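Local coordinates for uncharacterized protein (Corynebacterium diphtheriae, PDB 3V7B) that is of unknown function and belongs to the DUF2020 family, with a fold probably akin to that of Mog1 and PsbP, at residues C28-S33 against V71-M76; A98-G103 against M141-I146. One frame throughout, in Å; residues are numbered along the deposited sequence. Where two conformers were deposited one is given.

Contact 1: residues C28-S33 against V71-M76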
loop_
_atom_site.group_PDB
_atom_site.type_symbol
_atom_site.label_atom_id
_atom_site.label_comp_id
_atom_site.label_asym_id
_atom_site.label_seq_id
_atom_site.Cartn_x
_atom_site.Cartn_y
_atom_site.Cartn_z
ATOM N N CYS A 28 -5.575 5.615 -10.063
ATOM C CA CYS A 28 -5.666 5.778 -8.611
ATOM C C CYS A 28 -6.120 7.174 -8.262
ATOM O O CYS A 28 -5.511 8.137 -8.736
ATOM C CB CYS A 28 -4.292 5.598 -8.027
ATOM S SG CYS A 28 -4.301 5.456 -6.248
ATOM N N PRO A 29 -7.141 7.324 -7.392
ATOM C CA PRO A 29 -7.574 8.725 -7.108
ATOM C C PRO A 29 -6.575 9.562 -6.370
ATOM O O PRO A 29 -6.613 10.810 -6.464
ATOM C CB PRO A 29 -8.895 8.573 -6.312
ATOM C CG PRO A 29 -9.347 7.194 -6.599
ATOM C CD PRO A 29 -8.108 6.338 -6.936
ATOM N N TYR A 30 -5.585 8.927 -5.757
ATOM C CA TYR A 30 -4.687 9.680 -4.913
ATOM C C TYR A 30 -3.202 9.540 -5.243
ATOM O O TYR A 30 -2.383 9.964 -4.473
ATOM C CB TYR A 30 -4.908 9.301 -3.438
ATOM C CG TYR A 30 -4.957 7.836 -3.164
ATOM C CD1 TYR A 30 -3.809 7.166 -2.807
ATOM C CD2 TYR A 30 -6.164 7.110 -3.250
ATOM C CE1 TYR A 30 -3.836 5.825 -2.506
ATOM C CE2 TYR A 30 -6.208 5.741 -2.969
ATOM C CZ TYR A 30 -5.061 5.114 -2.609
ATOM O OH TYR A 30 -5.108 3.786 -2.326
ATOM N N LEU A 31 -2.859 8.871 -6.336
ATOM C CA LEU A 31 -1.444 8.711 -6.717
ATOM C C LEU A 31 -1.409 8.855 -8.252
ATOM O O LEU A 31 -2.117 8.137 -8.958
ATOM C CB LEU A 31 -0.915 7.357 -6.332
ATOM C CG LEU A 31 -0.610 7.095 -4.867
ATOM C CD1 LEU A 31 -0.007 5.699 -4.661
ATOM C CD2 LEU A 31 0.330 8.167 -4.277
ATOM N N ASP A 32 -0.573 9.750 -8.735
ATOM C CA ASP A 32 -0.416 9.942 -10.157
ATOM C C ASP A 32 0.376 8.802 -10.781
ATOM O O ASP A 32 1.459 8.444 -10.281
ATOM C CB ASP A 32 0.296 11.285 -10.347
ATOM C CG ASP A 32 0.617 11.590 -11.800
ATOM O OD1 ASP A 32 -0.273 12.189 -12.441
ATOM O OD2 ASP A 32 1.760 11.250 -12.289
ATOM N N SER A 33 -0.152 8.244 -11.882
ATOM C CA SER A 33 0.453 7.077 -12.553
ATOM C C SER A 33 1.896 7.376 -12.996
ATOM O O SER A 33 2.796 6.563 -12.775
ATOM C CB SER A 33 -0.409 6.623 -13.765
ATOM O OG SER A 33 -1.815 6.904 -13.464
ATOM N N VAL A 71 -0.901 -0.392 -3.221
ATOM C CA VAL A 71 -1.123 0.562 -2.152
ATOM C C VAL A 71 -2.496 0.283 -1.595
ATOM O O VAL A 71 -3.479 0.273 -2.338
ATOM C CB VAL A 71 -1.050 2.042 -2.623
ATOM C CG1 VAL A 71 -1.414 3.005 -1.505
ATOM C CG2 VAL A 71 0.376 2.346 -3.187
HETATM N N MSE A 72 -2.523 0.002 -0.288
HETATM C CA MSE A 72 -3.742 -0.337 0.405
HETATM C C MSE A 72 -3.987 0.516 1.654
HETATM O O MSE A 72 -3.142 0.604 2.552
HETATM C CB MSE A 72 -3.800 -1.821 0.761
HETATM C CG MSE A 72 -5.147 -2.234 1.481
HETATM SE SE MSE A 72 -5.178 -4.157 1.780
HETATM C CE MSE A 72 -3.682 -4.162 3.063
ATOM N N VAL A 73 -5.154 1.176 1.669
ATOM C CA VAL A 73 -5.660 1.959 2.766
ATOM C C VAL A 73 -6.799 1.244 3.513
ATOM O O VAL A 73 -7.787 0.849 2.936
ATOM C CB VAL A 73 -6.106 3.376 2.327
ATOM C CG1 VAL A 73 -6.599 4.176 3.577
ATOM C CG2 VAL A 73 -4.900 4.108 1.694
ATOM N N ARG A 74 -6.641 1.016 4.825
ATOM C CA ARG A 74 -7.573 0.238 5.598
ATOM C C ARG A 74 -8.200 1.114 6.683
ATOM O O ARG A 74 -7.523 1.830 7.377
ATOM C CB ARG A 74 -6.906 -0.911 6.312
ATOM C CG ARG A 74 -6.541 -2.114 5.503
ATOM C CD ARG A 74 -7.493 -2.591 4.500
ATOM N NE ARG A 74 -8.810 -2.938 5.095
ATOM C CZ ARG A 74 -9.170 -4.110 5.585
ATOM N NH1 ARG A 74 -8.385 -5.146 5.493
ATOM N NH2 ARG A 74 -10.380 -4.258 6.116
ATOM N N HIS A 75 -9.481 1.108 6.769
ATOM C CA HIS A 75 -10.134 1.736 7.922
ATOM C C HIS A 75 -10.691 0.588 8.748
ATOM O O HIS A 75 -11.705 -0.080 8.386
ATOM C CB HIS A 75 -11.217 2.707 7.477
ATOM C CG HIS A 75 -10.689 3.979 6.867
ATOM N ND1 HIS A 75 -10.139 4.022 5.601
ATOM C CD2 HIS A 75 -10.697 5.288 7.332
ATOM C CE1 HIS A 75 -9.763 5.278 5.323
ATOM N NE2 HIS A 75 -10.103 6.062 6.380
HETATM N N MSE A 76 -10.014 0.281 9.832
HETATM C CA MSE A 76 -10.400 -0.862 10.691
HETATM C C MSE A 76 -11.388 -0.409 11.788
HETATM O O MSE A 76 -11.496 0.781 12.084
HETATM C CB MSE A 76 -9.183 -1.535 11.332
HETATM C CG MSE A 76 -8.111 -2.045 10.323
HETATM SE SE MSE A 76 -8.846 -3.163 8.856
HETATM C CE MSE A 76 -9.036 -4.808 9.868
#
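Y30 lays its ring beside V71 and reaches on toward V73. From CB the chain turns its CG in between the backbone N and the carbonyl carbon (chi1 48°), which sends the ring from the loop toward strand 69-75. Farther out, beside the hydroxyl-bearing carbon, CE1 meets V71 CG1 at 3.8 Å; this methyl lies at the ring edge, near its plane. C28 SG sits 3.6 Å above the ring plane, over its centre, and the same sulfur closes the disulfide to C58. At the tip, OH passes V71 CG1 at 3.9 Å and V73 CG2 at 4.0 Å, and its hydrogen bond goes to P56 O. The disulfide binds the loop to strand 57-61, which pairs with strand 69-75 in the antiparallel sheet; V71 is backbone-bonded to C58. V71 and V73 point to the side of the sheet where the loop and helix 135-149 lie, and M72 to the other, with helix 79-89. The second branch of V71 serves L31: V71 CG2 and L31 CD1 meet tip to tip at 3.7 Å. L31 places its CG beside the backbone N (chi1 -75°) and extends from there to bring CD1 to the valine.

Contact 2: residues A98-G103 against M141-I146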
loop_
_atom_site.group_PDB
_atom_site.type_symbol
_atom_site.label_atom_id
_atom_site.label_comp_id
_atom_site.label_asym_id
_atom_site.label_seq_id
_atom_site.Cartn_x
_atom_site.Cartn_y
_atom_site.Cartn_z
ATOM N N ALA A 98 9.060 1.949 11.164
ATOM C CA ALA A 98 8.639 2.994 10.245
ATOM C C ALA A 98 7.812 3.937 11.070
ATOM O O ALA A 98 6.776 3.538 11.698
ATOM C CB ALA A 98 7.836 2.420 9.089
ATOM N N GLU A 99 8.264 5.188 11.147
ATOM C CA GLU A 99 7.561 6.167 11.983
ATOM C C GLU A 99 7.265 7.450 11.245
ATOM O O GLU A 99 7.208 8.503 11.875
ATOM C CB GLU A 99 8.388 6.491 13.223
ATOM C CG GLU A 99 8.670 5.288 14.112
ATOM C CD GLU A 99 7.436 4.716 14.810
ATOM O OE1 GLU A 99 6.676 5.526 15.429
ATOM O OE2 GLU A 99 7.244 3.450 14.745
ATOM N N GLU A 100 7.093 7.374 9.938
ATOM C CA GLU A 100 6.804 8.571 9.146
ATOM C C GLU A 100 5.529 8.270 8.291
ATOM O O GLU A 100 5.209 7.095 7.955
ATOM C CB GLU A 100 8.063 9.052 8.345
ATOM C CG GLU A 100 9.282 9.382 9.237
ATOM C CD GLU A 100 10.540 9.999 8.552
ATOM O OE1 GLU A 100 11.507 10.409 9.312
ATOM O OE2 GLU A 100 10.615 10.086 7.292
ATOM N N PRO A 101 4.738 9.291 7.996
ATOM C CA PRO A 101 4.804 10.658 8.509
ATOM C C PRO A 101 4.458 10.763 10.010
ATOM O O PRO A 101 3.980 9.813 10.660
ATOM C CB PRO A 101 3.795 11.415 7.622
ATOM C CG PRO A 101 2.884 10.394 7.059
ATOM C CD PRO A 101 3.537 9.057 7.155
ATOM N N ASP A 102 4.694 11.933 10.584
ATOM C CA ASP A 102 4.538 12.061 12.011
ATOM C C ASP A 102 3.123 11.635 12.490
ATOM O O ASP A 102 2.106 11.953 11.896
ATOM C CB ASP A 102 5.024 13.445 12.467
ATOM C CG ASP A 102 6.572 13.519 12.540
ATOM O OD1 ASP A 102 7.247 12.759 11.821
ATOM O OD2 ASP A 102 7.117 14.311 13.335
ATOM N N GLY A 103 3.106 10.807 13.535
ATOM C CA GLY A 103 1.872 10.301 14.100
ATOM C C GLY A 103 1.582 8.878 13.645
ATOM O O GLY A 103 0.696 8.276 14.211
HETATM N N MSE A 141 5.869 6.377 -1.555
HETATM C CA MSE A 141 4.507 6.147 -1.977
HETATM C C MSE A 141 3.503 6.215 -0.813
HETATM O O MSE A 141 2.438 6.782 -0.953
HETATM C CB MSE A 141 4.442 4.804 -2.772
HETATM C CG MSE A 141 5.093 4.891 -4.111
HETATM SE SE MSE A 141 4.872 3.289 -5.218
HETATM C CE MSE A 141 6.136 2.088 -4.377
ATOM N N ALA A 142 3.826 5.595 0.317
ATOM C CA ALA A 142 2.924 5.660 1.478
ATOM C C ALA A 142 2.731 7.075 1.934
ATOM O O ALA A 142 1.593 7.508 2.211
ATOM C CB ALA A 142 3.423 4.829 2.625
ATOM N N LYS A 143 3.813 7.815 2.072
ATOM C CA LYS A 143 3.743 9.216 2.475
ATOM C C LYS A 143 2.915 10.068 1.535
ATOM O O LYS A 143 2.118 10.882 1.973
ATOM C CB LYS A 143 5.147 9.782 2.618
ATOM C CG LYS A 143 5.869 9.178 3.807
ATOM C CD LYS A 143 7.308 9.725 3.926
ATOM C CE LYS A 143 7.329 11.011 4.733
ATOM N NZ LYS A 143 7.507 12.188 3.853
ATOM N N GLU A 144 3.072 9.835 0.241
ATOM C CA GLU A 144 2.339 10.578 -0.750
ATOM C C GLU A 144 0.869 10.277 -0.702
ATOM O O GLU A 144 0.048 11.218 -0.749
ATOM C CB GLU A 144 2.891 10.297 -2.143
ATOM C CG GLU A 144 2.232 11.045 -3.312
ATOM C CD GLU A 144 2.177 12.571 -3.158
ATOM O OE1 GLU A 144 2.988 13.158 -2.413
ATOM O OE2 GLU A 144 1.268 13.173 -3.790
ATOM N N ALA A 145 0.513 8.999 -0.545
ATOM C CA ALA A 145 -0.912 8.608 -0.443
ATOM C C ALA A 145 -1.516 9.253 0.791
ATOM O O ALA A 145 -2.593 9.870 0.719
ATOM C CB ALA A 145 -1.055 7.044 -0.389
ATOM N N ILE A 146 -0.820 9.152 1.929
ATOM C CA ILE A 146 -1.298 9.761 3.143
ATOM C C ILE A 146 -1.511 11.286 2.978
ATOM O O ILE A 146 -2.510 11.803 3.438
ATOM C CB ILE A 146 -0.368 9.440 4.329
ATOM C CG1 ILE A 146 -0.509 7.931 4.722
ATOM C CG2 ILE A 146 -0.686 10.408 5.508
ATOM C CD1 ILE A 146 0.602 7.404 5.654
#
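I146 meets the CG-CD side of the puckered P101 ring, near its mean plane, and K143 lies over one broad side. P101 CD approaches I146 CD1 at 3.7 Å, and P101 CG approaches I146 CG2 at 3.9 Å, so both branches of the isoleucine touch the same side of the ring. From one helical turn earlier, K143 slides past in the opposite sense, its CG 4.1 Å from P101 CD. The flat group here is the cis peptide E100-P101: its carbonyl O accepts a hydrogen bond from the hydroxyl of Y117, on strand 114-121.

This loop links the short outermost strand 96-98 to strand 105-111, its antiparallel neighbour, and the proline brings that margin of the sheet against helix 135-149, which packs across one sheet face. I146 has further apolar neighbours in V119, V126 and W104 and is buried, whereas K143 and E100 lie toward the outer side. The lysine turns sharply beyond CG (chi3 87°), carrying CE to within 4.2 Å of E100 CB, so its aliphatic part follows the loop. The charged ends stay apart: K143 was modelled in two conformers, and in the one described here E100 OE2 and K143 NZ are 5.1 Å from each other, too far for a salt bridge. The E100 carboxylate also comes close to that of E139; such a carboxylate pair would probably raise the proton affinity of one member.

From the N terminus, residues 28-33 lead into helix 33-40; contact 1 closes when the chain, after strands 46-50 and 57-61, runs through strand 69-75, and the C28-C58 disulfide nests inside that loop. Helix 79-89 then crosses the other sheet face before strand 96-98. Contact 2 opens at 98-103 and closes on helix 135-149 after strands 105-111, 114-121 and 124-130, so the two loops follow in series, neither nested nor crossed. In space they meet along that last helix: L31 CD2 touches E144 CG at 3.6 Å, and Y30 CD1 touches A145 CB at 3.7 Å. The helix therefore joins the loop 28-33, before helix 33-40, to the 96-98 margin of the sheet.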